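PDB 7KFL: myosin-17 from Arabidopsis thaliana, which probably works as an actin-based motor for transport in plant cells, its globular tail forming the cargo-binding domain. Local coordinates for residues A[320-325]-A[333-338]; A[272-277]-A[304-309]; A[184-189]-A[252-257]; A[176-181]-A[247-252]; A[281-286]-A[290-295]. One frame throughout, in Å; residues are numbered along the deposited sequence.

Contact 1. Residues A[320-325]-A[333-338]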
# COMPACT_ATOMS: atom_id res chain seq x y z
N ASP A 320 -9.78 -21.78 26.16
CA ASP A 320 -10.69 -21.89 24.99
C ASP A 320 -11.36 -20.54 24.73
O ASP A 320 -11.50 -20.19 23.54
CB ASP A 320 -11.71 -23.01 25.21
CG ASP A 320 -11.09 -24.40 25.20
OD1 ASP A 320 -10.37 -24.71 24.23
OD2 ASP A 320 -11.32 -25.15 26.17
N GLU A 321 -11.76 -19.81 25.78
CA GLU A 321 -12.32 -18.44 25.67
C GLU A 321 -11.30 -17.53 24.97
O GLU A 321 -11.68 -16.86 23.99
CB GLU A 321 -12.66 -17.87 27.06
CG GLU A 321 -13.96 -18.40 27.64
CD GLU A 321 -14.22 -17.98 29.07
OE1 GLU A 321 -13.89 -16.83 29.42
OE2 GLU A 321 -14.74 -18.81 29.85
N ILE A 322 -10.06 -17.52 25.46
CA ILE A 322 -8.96 -16.63 24.98
C ILE A 322 -8.70 -16.89 23.49
O ILE A 322 -8.62 -15.91 22.73
CB ILE A 322 -7.69 -16.82 25.84
CG1 ILE A 322 -7.91 -16.43 27.30
CG2 ILE A 322 -6.51 -16.06 25.24
CD1 ILE A 322 -6.96 -17.10 28.26
N THR A 323 -8.60 -18.16 23.10
CA THR A 323 -8.10 -18.60 21.76
C THR A 323 -9.20 -18.54 20.69
O THR A 323 -8.83 -18.60 19.51
CB THR A 323 -7.50 -20.01 21.80
OG1 THR A 323 -8.48 -20.90 22.35
CG2 THR A 323 -6.23 -20.10 22.61
N ARG A 324 -10.48 -18.44 21.07
CA ARG A 324 -11.61 -18.60 20.12
C ARG A 324 -12.67 -17.48 20.27
O ARG A 324 -13.41 -17.28 19.30
CB ARG A 324 -12.23 -19.99 20.27
CG ARG A 324 -11.46 -21.08 19.53
CD ARG A 324 -11.47 -22.43 20.21
NE ARG A 324 -10.57 -23.37 19.56
CZ ARG A 324 -10.32 -24.61 19.97
NH1 ARG A 324 -10.92 -25.09 21.05
NH2 ARG A 324 -9.48 -25.37 19.30
N GLU A 325 -12.74 -16.80 21.42
CA GLU A 325 -13.73 -15.70 21.65
C GLU A 325 -13.01 -14.34 21.64
O GLU A 325 -13.66 -13.35 21.25
CB GLU A 325 -14.54 -15.97 22.93
CG GLU A 325 -14.31 -14.99 24.07
CD GLU A 325 -15.09 -15.28 25.34
OE1 GLU A 325 -15.92 -16.22 25.33
OE2 GLU A 325 -14.86 -14.58 26.35
N GLN A 333 2.00 -19.58 20.52
CA GLN A 333 3.36 -19.08 20.85
C GLN A 333 3.30 -17.57 21.11
O GLN A 333 4.09 -17.09 21.96
CB GLN A 333 4.37 -19.40 19.74
CG GLN A 333 5.74 -19.81 20.26
CD GLN A 333 6.89 -19.09 19.60
OE1 GLN A 333 7.10 -19.19 18.39
NE2 GLN A 333 7.66 -18.36 20.39
N GLN A 334 2.41 -16.85 20.42
CA GLN A 334 2.19 -15.39 20.58
C GLN A 334 1.51 -15.12 21.93
O GLN A 334 2.04 -14.30 22.70
CB GLN A 334 1.35 -14.83 19.43
CG GLN A 334 2.10 -14.71 18.12
CD GLN A 334 1.19 -14.52 16.93
OE1 GLN A 334 -0.03 -14.64 17.04
NE2 GLN A 334 1.77 -14.21 15.78
N LEU A 335 0.38 -15.79 22.18
CA LEU A 335 -0.41 -15.66 23.44
C LEU A 335 0.49 -15.91 24.65
O LEU A 335 0.42 -15.12 25.60
CB LEU A 335 -1.58 -16.65 23.42
CG LEU A 335 -2.72 -16.31 22.47
CD1 LEU A 335 -3.70 -17.47 22.36
CD2 LEU A 335 -3.45 -15.05 22.91
N TYR A 336 1.29 -16.98 24.61
CA TYR A 336 2.18 -17.41 25.71
C TYR A 336 3.12 -16.25 26.09
O TYR A 336 3.17 -15.91 27.28
CB TYR A 336 2.97 -18.67 25.33
CG TYR A 336 3.98 -19.10 26.36
CD1 TYR A 336 3.61 -19.82 27.48
CD2 TYR A 336 5.32 -18.77 26.23
CE1 TYR A 336 4.53 -20.21 28.44
CE2 TYR A 336 6.26 -19.15 27.17
CZ TYR A 336 5.87 -19.87 28.28
OH TYR A 336 6.79 -20.25 29.22
N ARG A 337 3.81 -15.68 25.11
CA ARG A 337 4.74 -14.53 25.29
C ARG A 337 3.98 -13.38 25.97
O ARG A 337 4.46 -12.90 27.02
CB ARG A 337 5.34 -14.10 23.95
CG ARG A 337 6.16 -12.81 24.00
CD ARG A 337 7.30 -12.87 24.99
NE ARG A 337 8.27 -13.90 24.64
CZ ARG A 337 9.34 -13.72 23.87
NH1 ARG A 337 9.61 -12.53 23.34
NH2 ARG A 337 10.15 -14.74 23.62
N ILE A 338 2.85 -12.98 25.40
CA ILE A 338 1.99 -11.86 25.91
C ILE A 338 1.55 -12.20 27.34
O ILE A 338 1.66 -11.31 28.20
CB ILE A 338 0.79 -11.61 24.96
CG1 ILE A 338 1.25 -11.05 23.61
CG2 ILE A 338 -0.24 -10.69 25.62
CD1 ILE A 338 0.18 -11.07 22.54

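Contact 2. Residues A[272-277]-A[304-309]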
# COMPACT_ATOMS: atom_id res chain seq x y z
N TYR A 272 -3.75 2.71 25.90
CA TYR A 272 -3.12 3.76 25.05
C TYR A 272 -3.23 3.38 23.57
O TYR A 272 -3.58 4.26 22.76
CB TYR A 272 -1.65 3.97 25.41
CG TYR A 272 -0.91 4.78 24.38
CD1 TYR A 272 -1.22 6.12 24.17
CD2 TYR A 272 0.07 4.21 23.59
CE1 TYR A 272 -0.57 6.87 23.22
CE2 TYR A 272 0.74 4.95 22.63
CZ TYR A 272 0.42 6.29 22.44
OH TYR A 272 1.07 7.02 21.49
N VAL A 273 -2.91 2.13 23.23
CA VAL A 273 -2.95 1.62 21.82
C VAL A 273 -4.41 1.53 21.36
O VAL A 273 -4.67 1.91 20.20
CB VAL A 273 -2.21 0.27 21.67
CG1 VAL A 273 -2.57 -0.43 20.37
CG2 VAL A 273 -0.70 0.44 21.77
N LYS A 274 -5.32 1.08 22.23
CA LYS A 274 -6.77 0.98 21.92
C LYS A 274 -7.29 2.36 21.50
O LYS A 274 -8.12 2.42 20.57
CB LYS A 274 -7.58 0.46 23.12
CG LYS A 274 -9.02 0.09 22.79
CD LYS A 274 -9.74 -0.64 23.89
CE LYS A 274 -10.95 -1.41 23.38
NZ LYS A 274 -11.76 -1.96 24.49
N ALA A 275 -6.82 3.43 22.16
CA ALA A 275 -7.13 4.84 21.83
C ALA A 275 -6.64 5.13 20.40
O ALA A 275 -7.42 5.71 19.62
CB ALA A 275 -6.49 5.77 22.83
N GLY A 276 -5.40 4.73 20.10
CA GLY A 276 -4.79 4.86 18.76
C GLY A 276 -5.59 4.16 17.68
O GLY A 276 -5.79 4.77 16.62
N LEU A 277 -6.04 2.93 17.94
CA LEU A 277 -6.80 2.09 16.97
C LEU A 277 -8.13 2.78 16.62
O LEU A 277 -8.57 2.64 15.47
CB LEU A 277 -7.04 0.70 17.57
CG LEU A 277 -5.80 -0.17 17.77
CD1 LEU A 277 -6.17 -1.52 18.37
CD2 LEU A 277 -5.04 -0.37 16.46
N GLN A 304 -6.91 -7.58 18.55
CA GLN A 304 -7.21 -8.76 19.42
C GLN A 304 -6.22 -8.80 20.59
O GLN A 304 -6.67 -9.02 21.73
CB GLN A 304 -7.16 -10.05 18.59
CG GLN A 304 -8.39 -10.23 17.71
CD GLN A 304 -8.28 -11.40 16.77
OE1 GLN A 304 -7.61 -12.39 17.05
NE2 GLN A 304 -8.96 -11.31 15.64
N ALA A 305 -4.93 -8.58 20.32
CA ALA A 305 -3.84 -8.52 21.33
C ALA A 305 -4.13 -7.43 22.36
O ALA A 305 -3.98 -7.69 23.56
CB ALA A 305 -2.51 -8.29 20.64
N VAL A 306 -4.53 -6.24 21.89
CA VAL A 306 -4.95 -5.09 22.76
C VAL A 306 -6.23 -5.48 23.51
O VAL A 306 -6.32 -5.16 24.71
CB VAL A 306 -5.13 -3.81 21.93
CG1 VAL A 306 -5.94 -2.75 22.65
CG2 VAL A 306 -3.79 -3.24 21.50
N GLY A 307 -7.16 -6.15 22.82
CA GLY A 307 -8.39 -6.70 23.42
C GLY A 307 -8.08 -7.59 24.61
O GLY A 307 -8.84 -7.53 25.60
N PHE A 308 -7.01 -8.39 24.52
CA PHE A 308 -6.52 -9.27 25.61
C PHE A 308 -5.97 -8.41 26.76
O PHE A 308 -6.41 -8.61 27.90
CB PHE A 308 -5.47 -10.25 25.09
CG PHE A 308 -4.85 -11.12 26.16
CD1 PHE A 308 -5.51 -12.24 26.64
CD2 PHE A 308 -3.60 -10.81 26.69
CE1 PHE A 308 -4.94 -13.04 27.62
CE2 PHE A 308 -3.04 -11.61 27.68
CZ PHE A 308 -3.71 -12.72 28.14
N LEU A 309 -5.05 -7.49 26.46
CA LEU A 309 -4.30 -6.68 27.46
C LEU A 309 -5.26 -5.91 28.38
O LEU A 309 -4.89 -5.69 29.55
CB LEU A 309 -3.35 -5.71 26.74
CG LEU A 309 -2.09 -6.33 26.13
CD1 LEU A 309 -1.33 -5.29 25.31
CD2 LEU A 309 -1.18 -6.93 27.19

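Contact 3. Residues A[184-189]-A[252-257]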
# COMPACT_ATOMS: atom_id res chain seq x y z
N LEU A 184 7.46 6.61 18.12
CA LEU A 184 7.10 7.42 19.32
C LEU A 184 5.91 6.78 20.05
O LEU A 184 5.89 6.86 21.29
CB LEU A 184 6.80 8.86 18.90
CG LEU A 184 7.99 9.66 18.35
CD1 LEU A 184 7.52 10.99 17.78
CD2 LEU A 184 9.04 9.90 19.42
N CYS A 185 4.97 6.17 19.32
CA CYS A 185 3.82 5.41 19.89
C CYS A 185 4.34 4.25 20.76
O CYS A 185 3.79 4.04 21.85
CB CYS A 185 2.90 4.85 18.81
SG CYS A 185 1.80 6.08 18.07
N ILE A 186 5.37 3.54 20.28
CA ILE A 186 5.94 2.32 20.93
C ILE A 186 6.84 2.74 22.11
O ILE A 186 7.03 1.91 23.02
CB ILE A 186 6.69 1.45 19.89
CG1 ILE A 186 5.72 0.92 18.83
CG2 ILE A 186 7.46 0.32 20.55
CD1 ILE A 186 6.40 0.39 17.58
N GLN A 187 7.34 3.98 22.11
CA GLN A 187 8.21 4.54 23.19
C GLN A 187 7.35 5.16 24.30
O GLN A 187 7.95 5.64 25.29
CB GLN A 187 9.16 5.59 22.63
CG GLN A 187 10.37 5.01 21.90
CD GLN A 187 11.18 6.09 21.22
OE1 GLN A 187 11.53 7.10 21.82
NE2 GLN A 187 11.50 5.87 19.95
N ALA A 188 6.02 5.16 24.16
CA ALA A 188 5.05 5.79 25.09
C ALA A 188 5.24 5.26 26.51
O ALA A 188 5.22 6.04 27.46
CB ALA A 188 3.64 5.59 24.60
N PRO A 189 5.41 3.93 26.72
CA PRO A 189 5.71 3.40 28.05
C PRO A 189 6.99 4.00 28.65
O PRO A 189 6.96 4.38 29.81
CB PRO A 189 5.89 1.89 27.80
CG PRO A 189 5.05 1.64 26.57
CD PRO A 189 5.31 2.86 25.71
N VAL A 252 1.96 -4.85 12.09
CA VAL A 252 3.25 -5.56 12.33
C VAL A 252 4.04 -4.81 13.41
O VAL A 252 4.44 -5.45 14.39
CB VAL A 252 4.05 -5.70 11.02
CG1 VAL A 252 5.51 -6.06 11.26
CG2 VAL A 252 3.39 -6.70 10.08
N GLN A 253 4.25 -3.51 13.22
CA GLN A 253 5.09 -2.65 14.10
C GLN A 253 4.54 -2.67 15.53
O GLN A 253 5.36 -2.82 16.47
CB GLN A 253 5.16 -1.23 13.55
CG GLN A 253 5.94 -1.12 12.25
CD GLN A 253 7.38 -1.52 12.43
OE1 GLN A 253 8.06 -1.09 13.36
NE2 GLN A 253 7.87 -2.37 11.54
N LEU A 254 3.22 -2.54 15.69
CA LEU A 254 2.55 -2.45 17.01
C LEU A 254 2.48 -3.83 17.67
O LEU A 254 2.78 -3.91 18.88
CB LEU A 254 1.14 -1.86 16.83
CG LEU A 254 1.09 -0.41 16.36
CD1 LEU A 254 -0.36 0.04 16.18
CD2 LEU A 254 1.81 0.51 17.33
N PHE A 255 2.09 -4.87 16.93
CA PHE A 255 1.94 -6.24 17.46
C PHE A 255 3.30 -6.82 17.85
O PHE A 255 3.37 -7.53 18.86
CB PHE A 255 1.24 -7.17 16.46
CG PHE A 255 1.03 -8.56 17.00
CD1 PHE A 255 -0.03 -8.83 17.86
CD2 PHE A 255 1.90 -9.59 16.68
CE1 PHE A 255 -0.21 -10.11 18.36
CE2 PHE A 255 1.71 -10.86 17.18
CZ PHE A 255 0.66 -11.12 18.02
N ASN A 256 4.35 -6.53 17.07
CA ASN A 256 5.72 -7.05 17.33
C ASN A 256 6.27 -6.44 18.62
O ASN A 256 7.02 -7.14 19.32
CB ASN A 256 6.66 -6.81 16.14
CG ASN A 256 6.42 -7.76 14.99
OD1 ASN A 256 5.68 -8.73 15.11
ND2 ASN A 256 7.05 -7.49 13.86
N SER A 257 5.91 -5.19 18.94
CA SER A 257 6.39 -4.46 20.15
C SER A 257 5.77 -5.08 21.41
O SER A 257 6.44 -5.04 22.47
CB SER A 257 6.12 -2.98 20.05
OG SER A 257 4.73 -2.69 20.10

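Contact 4. Residues A[176-181]-A[247-252]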
# COMPACT_ATOMS: atom_id res chain seq x y z
N LYS A 176 7.91 5.34 5.42
CA LYS A 176 9.07 6.10 5.97
C LYS A 176 8.57 7.29 6.79
O LYS A 176 9.28 7.69 7.74
CB LYS A 176 9.98 6.56 4.82
CG LYS A 176 11.18 7.40 5.22
CD LYS A 176 11.69 8.27 4.09
CE LYS A 176 13.20 8.22 3.91
NZ LYS A 176 13.60 8.67 2.55
N GLU A 177 7.42 7.86 6.43
CA GLU A 177 6.86 9.08 7.07
C GLU A 177 6.19 8.71 8.41
O GLU A 177 6.36 9.49 9.37
CB GLU A 177 5.86 9.77 6.14
CG GLU A 177 5.58 11.21 6.53
CD GLU A 177 4.68 11.96 5.57
OE1 GLU A 177 5.06 12.11 4.38
OE2 GLU A 177 3.59 12.39 6.00
N ILE A 178 5.48 7.59 8.47
CA ILE A 178 4.70 7.16 9.68
C ILE A 178 5.54 6.21 10.54
O ILE A 178 5.05 5.85 11.63
CB ILE A 178 3.34 6.54 9.30
CG1 ILE A 178 3.47 5.16 8.65
CG2 ILE A 178 2.53 7.50 8.44
CD1 ILE A 178 2.15 4.51 8.31
N SER A 179 6.74 5.82 10.09
CA SER A 179 7.67 4.93 10.84
C SER A 179 8.12 5.62 12.13
O SER A 179 8.03 5.03 13.20
CB SER A 179 8.84 4.48 9.98
OG SER A 179 9.57 3.45 10.62
N PRO A 180 8.62 6.88 12.09
CA PRO A 180 9.04 7.58 13.30
C PRO A 180 7.89 7.86 14.29
O PRO A 180 8.16 7.91 15.48
CB PRO A 180 9.61 8.92 12.79
CG PRO A 180 9.88 8.68 11.32
CD PRO A 180 8.82 7.70 10.88
N LEU A 181 6.66 8.02 13.78
CA LEU A 181 5.45 8.30 14.60
C LEU A 181 5.07 7.05 15.40
O LEU A 181 4.77 7.17 16.60
CB LEU A 181 4.29 8.75 13.70
CG LEU A 181 4.56 9.97 12.82
CD1 LEU A 181 3.33 10.28 11.97
CD2 LEU A 181 4.95 11.18 13.65
N PHE A 247 -1.51 -0.51 6.44
CA PHE A 247 -2.14 -0.94 7.71
C PHE A 247 -1.53 -2.28 8.14
O PHE A 247 -1.35 -2.48 9.36
CB PHE A 247 -3.67 -0.97 7.59
CG PHE A 247 -4.34 0.32 7.97
CD1 PHE A 247 -4.05 1.50 7.30
CD2 PHE A 247 -5.27 0.36 9.01
CE1 PHE A 247 -4.67 2.69 7.65
CE2 PHE A 247 -5.88 1.56 9.36
CZ PHE A 247 -5.59 2.72 8.68
N SER A 248 -1.21 -3.14 7.18
CA SER A 248 -0.37 -4.36 7.36
C SER A 248 0.91 -3.98 8.11
O SER A 248 1.20 -4.61 9.14
CB SER A 248 -0.07 -5.02 6.03
OG SER A 248 1.25 -5.54 6.01
N PHE A 249 1.64 -2.97 7.63
CA PHE A 249 2.89 -2.44 8.23
C PHE A 249 2.62 -1.97 9.67
O PHE A 249 3.40 -2.32 10.57
CB PHE A 249 3.46 -1.32 7.35
CG PHE A 249 4.56 -0.51 7.98
CD1 PHE A 249 5.86 -1.01 8.07
CD2 PHE A 249 4.31 0.76 8.47
CE1 PHE A 249 6.87 -0.25 8.64
CE2 PHE A 249 5.32 1.51 9.05
CZ PHE A 249 6.60 1.01 9.13
N ILE A 250 1.55 -1.20 9.88
CA ILE A 250 1.15 -0.66 11.22
C ILE A 250 0.89 -1.84 12.16
O ILE A 250 1.43 -1.84 13.28
CB ILE A 250 -0.06 0.29 11.10
CG1 ILE A 250 0.35 1.64 10.51
CG2 ILE A 250 -0.75 0.45 12.45
CD1 ILE A 250 -0.81 2.48 10.02
N ASN A 251 0.08 -2.80 11.71
CA ASN A 251 -0.31 -4.02 12.47
C ASN A 251 0.95 -4.73 12.96
O ASN A 251 0.97 -5.17 14.12
CB ASN A 251 -1.15 -4.97 11.62
CG ASN A 251 -1.51 -6.23 12.38
OD1 ASN A 251 -2.31 -6.19 13.31
ND2 ASN A 251 -0.92 -7.34 11.99
N VAL A 252 1.96 -4.85 12.09
CA VAL A 252 3.25 -5.56 12.33
C VAL A 252 4.04 -4.81 13.41
O VAL A 252 4.44 -5.45 14.39
CB VAL A 252 4.05 -5.70 11.02
CG1 VAL A 252 5.51 -6.06 11.26
CG2 VAL A 252 3.39 -6.70 10.08

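Contact 5. Residues A[281-286]-A[290-295]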
# COMPACT_ATOMS: atom_id res chain seq x y z
N GLU A 281 -9.39 3.59 12.98
CA GLU A 281 -10.75 3.10 12.62
C GLU A 281 -11.55 4.27 12.02
O GLU A 281 -12.18 4.07 10.97
CB GLU A 281 -11.48 2.52 13.83
CG GLU A 281 -12.73 1.74 13.47
CD GLU A 281 -13.54 1.22 14.65
OE1 GLU A 281 -13.10 1.41 15.80
OE2 GLU A 281 -14.60 0.62 14.41
N GLN A 282 -11.50 5.43 12.68
CA GLN A 282 -12.21 6.68 12.26
C GLN A 282 -11.74 7.08 10.86
O GLN A 282 -12.61 7.43 10.03
CB GLN A 282 -11.97 7.80 13.27
CG GLN A 282 -12.95 7.79 14.44
CD GLN A 282 -14.37 8.09 14.00
OE1 GLN A 282 -14.60 8.87 13.08
NE2 GLN A 282 -15.33 7.48 14.67
N TRP A 283 -10.43 7.01 10.60
CA TRP A 283 -9.82 7.30 9.28
C TRP A 283 -10.39 6.36 8.21
O TRP A 283 -10.66 6.84 7.09
CB TRP A 283 -8.29 7.19 9.34
CG TRP A 283 -7.65 7.42 8.00
CD1 TRP A 283 -7.16 8.60 7.51
CD2 TRP A 283 -7.49 6.45 6.95
NE1 TRP A 283 -6.69 8.42 6.24
CE2 TRP A 283 -6.88 7.12 5.87
CE3 TRP A 283 -7.79 5.09 6.83
CZ2 TRP A 283 -6.56 6.46 4.68
CZ3 TRP A 283 -7.48 4.44 5.65
CH2 TRP A 283 -6.88 5.12 4.60
N CYS A 284 -10.55 5.07 8.53
CA CYS A 284 -11.08 4.03 7.61
C CYS A 284 -12.54 4.33 7.26
O CYS A 284 -12.93 4.07 6.10
CB CYS A 284 -10.96 2.63 8.21
SG CYS A 284 -9.25 2.05 8.40
N ILE A 285 -13.30 4.87 8.21
CA ILE A 285 -14.75 5.23 8.03
C ILE A 285 -14.84 6.48 7.15
O ILE A 285 -15.67 6.48 6.22
CB ILE A 285 -15.44 5.41 9.40
CG1 ILE A 285 -15.41 4.12 10.23
CG2 ILE A 285 -16.86 5.93 9.23
CD1 ILE A 285 -15.57 4.34 11.71
N GLU A 286 -14.03 7.50 7.45
CA GLU A 286 -13.98 8.79 6.71
C GLU A 286 -13.53 8.53 5.26
O GLU A 286 -14.20 9.03 4.34
CB GLU A 286 -13.04 9.78 7.40
CG GLU A 286 -13.60 10.35 8.70
CD GLU A 286 -14.67 11.42 8.55
OE1 GLU A 286 -14.74 12.05 7.47
OE2 GLU A 286 -15.42 11.64 9.52
N GLU A 290 -14.18 2.29 -0.29
CA GLU A 290 -13.74 2.55 -1.69
C GLU A 290 -12.24 2.87 -1.73
O GLU A 290 -11.60 2.49 -2.73
CB GLU A 290 -14.55 3.69 -2.32
CG GLU A 290 -14.03 4.12 -3.68
CD GLU A 290 -15.03 4.85 -4.57
OE1 GLU A 290 -16.01 4.21 -4.99
OE2 GLU A 290 -14.81 6.05 -4.84
N TYR A 291 -11.72 3.57 -0.72
CA TYR A 291 -10.31 4.04 -0.66
C TYR A 291 -9.53 3.36 0.47
O TYR A 291 -8.29 3.32 0.38
CB TYR A 291 -10.27 5.57 -0.52
CG TYR A 291 -10.68 6.31 -1.77
CD1 TYR A 291 -9.77 6.59 -2.76
CD2 TYR A 291 -12.00 6.71 -1.96
CE1 TYR A 291 -10.14 7.27 -3.91
CE2 TYR A 291 -12.39 7.39 -3.10
CZ TYR A 291 -11.45 7.67 -4.08
OH TYR A 291 -11.83 8.34 -5.21
N ALA A 292 -10.22 2.85 1.50
CA ALA A 292 -9.63 2.15 2.67
C ALA A 292 -9.52 0.65 2.39
O ALA A 292 -8.57 0.03 2.90
CB ALA A 292 -10.45 2.42 3.91
N GLY A 293 -10.46 0.09 1.62
CA GLY A 293 -10.52 -1.35 1.30
C GLY A 293 -10.81 -2.17 2.54
O GLY A 293 -11.89 -1.99 3.12
N SER A 294 -9.86 -3.03 2.94
CA SER A 294 -9.92 -3.87 4.16
C SER A 294 -8.74 -3.52 5.08
O SER A 294 -8.22 -4.42 5.77
CB SER A 294 -9.94 -5.34 3.81
OG SER A 294 -8.75 -5.71 3.14
N ALA A 295 -8.34 -2.24 5.09
CA ALA A 295 -7.21 -1.70 5.90
C ALA A 295 -7.48 -1.95 7.39
O ALA A 295 -6.51 -2.25 8.11
CB ALA A 295 -7.02 -0.23 5.61

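Contact 1. Residues A[320-325]-A[333-338]
I322, T323 and L335 meet through branched aliphatic ends alone, and no flat group takes part; those that segment 333-338 carries turn to other partners, Q334 to F255 and Y336 to R361 and M364. L335 is the shared partner. With CG beside its own backbone N (chi1 -73°), the leucine extends toward helix 319-326 and divides its two methyls between two neighbours. CD1 reaches T323 CG2 at 3.7 Å, the two side chains crossing at about a right angle. CD2 meets I322 CG2 at 4.0 Å, and here the side chains slide past each other in opposite directions. T323 illustrates how a polar residue can serve an apolar seam: its OG1 is hydrogen-bonded to L319 O one turn back in its own helix, while its methyl group is offered to the leucine. Away from the seam, a salt bridge between R324 NH1 and D320 OD1 (3.2 Å) spans one turn of the same helix. The contact joins two consecutive helices of the DIL region, 319-326 and 332-341, whose backbones stay well apart; the CA atoms of T323 and L335, the nearest pair, are 8.4 Å from each other. V352 also packs on I322, and M360 on L335. No hydrogen bond crosses between the segments, which implies that the pair is held by the fit of methyl groups rather than by directional bonds.

Contact 2. Residues A[272-277]-A[304-309]
V306 aims its side chain straight at the helix carrying V273, K274 and L277, and each of its carbons has a neighbour there. CB comes within 4.4 Å of L277 CD1. Beyond it the fork opens: CG1, anti to the backbone N (chi1 162°), lies against K274 CB at 3.6 Å, close enough to approach K274 CA as well. CG2 turns the other way and presses on V273 CG1 at 3.3 Å, a tight methyl-to-methyl approach, with L277 CD1 at 4.3 Å from the same CG2. One valine thus packs against three residues of the facing helix. The helices run roughly antiparallel, at 141° between their directions, with axes 9.8 Å apart at closest approach, in the all-helical packing of the DIL region. Helix 300-309 is covered on two flanks here: I302, one turn before V306, also touches V273 and L277, whereas A305 packs on F255 and L258 of helix 236-260. With an alanine at V306 both methyls are gone, and V273 CG1 and K274 CB would probably face a gap between the helices. K274 contributes only the root of its side chain; past CG its chain is extended and leads out to the exposed side of the seam. Y272, on another flank of helix 267-287, bonds through its OH to L211 O of helix 205-231.

Contact 3. Residues A[184-189]-A[252-257]
Apolar packing comes first, and I186 supplies all of it from one side, against S257 and L254. Its CG2 touches S257 CB at 3.6 Å, and CG1 lies 4.1 Å from the same CB. The CG1 branch, set beside the backbone N (chi1 -64°), also approaches L254 CD2 at 4.2 Å, so the isoleucine spreads over residues three positions apart on the facing helix. A second kind of approach sets an apolar group against a polar backbone atom: I186 CD1 sits 3.6 Å from Q253 O, as a simple van der Waals neighbour. The side chain of Q253 stays at the margin, its CB no nearer than 4.5 Å to I186 CD1. Hydrogen bonding is confined to the helix 236-260 side, where S257 OG donates to L254 O at 2.6 Å. This donor stands 31° off the carbonyl plane, at a C=O...O angle of 127°, and the bond fixes the hydroxyl against its own backbone while S257 CB meets the isoleucine. Replacing I186 by an alanine takes away CG1, CG2 and CD1, which would probably open a gap over S257 and leave L254 CD2 without this partner. The isoleucine lies between the long helix that carries C185 and the short helix 188-191. Around it, C185 and L254 both pack on W215 of helix 205-231, L254 also touches I302, and A188 rests on Y272 of helix 267-287.

Contact 4. Residues A[176-181]-A[247-252]
I178 and S179 face F249 and I250 where two long helices of the tail's helical bundle, 150-186 and 236-260, run side by side and nearly parallel, at 23° to each other. Their local axes stay 11.3 Å apart, so side chains rather than backbones bridge the space. The aliphatic part is the work of I178, whose CG1 stands between its backbone N and carbonyl carbon (chi1 71°). That branch ends in CD1, which meets I250 CD1 at 4.0 Å, the two side chains crossing at about a right angle. The aromatic part involves the edge of the F249 ring, not its face: I178 CG1 lies near the ring plane, 4.1 Å from F249 CE2. L182, a turn further along helix 150-186, packs on both F249 and I250. Polar bonds are absent between the segments, and E177 directs its carboxylate to Y225 and S221 of helix 205-231 instead. Directly after S179 the first helix kinks: neither P180 N, which has no hydrogen to give, nor L181 N bonds to the turn before. At the margin, S179 OG lies close to the plane of the phenylalanine ring, 4.1 Å from F249 CZ.

Contact 5. Residues A[281-286]-A[290-295]
C284 and A292 bring their backbones to 5.5 Å between CA atoms, a closeness that follows from the chain reversing within a few residues. Segment 281-286 is regular helix near the end of helix 267-287; segment 290-295 ends the short helix 289-292 and then turns. The turn comes at G293, whose phi of 66° is easily adopted by a residue with no side chain, and A295 N bonds back to A292 O at 3.2 Å. This folds the chain so that A292 and A295 both offer their methyls to the preceding helix. A292 CB is received between backbone and ring, 3.7 Å from C284 O and 4.0 Å from W283 CZ3, which it approaches obliquely. This short reversal between helix 267-287 and helix 289-292 lies in the DIL region, with alanines on one side meeting a tryptophan and a cysteine on the other. C284 serves twice: its CB lies 4.3 Å from A292 CB, and its SG rests 4.2 Å from A295 CB. The same sulfur lies in the plane of the W283 indole, at its edge. With CG anti to the backbone N (chi1 178°), the indole projects from its helix so that its six-membered ring reaches A292. F243 and F247 of helix 236-260 meet the indole as well. Y291, turned from the seam, makes a cation-pi contact with K230, and E290 O accepts a hydrogen bond from R240.

No hydrogen bond crosses any of the five contacts, and apolar side chains dominate; contacts 1, 2, 4 and 5 are buried, contact 3 partly so. Contacts 3 and 4 join the same stretch of chain, 150-186 and 236-260, at successive levels; contact 3 is mainly aliphatic, contact 4 mixed, a ring edge beside isoleucines. Contacts 2 and 5 share helix 267-287, one pairing it with a later helix through branched aliphatics, the other with the short helix that follows it, two alanine methyls against an indole and a cysteine. Contact 1, farthest from the chain's centre, leans on contact 2, where I338 packs against F308. Y272 on C185 ties contact 2 to contact 3, and F247 on C284 ties contact 4 to contact 5.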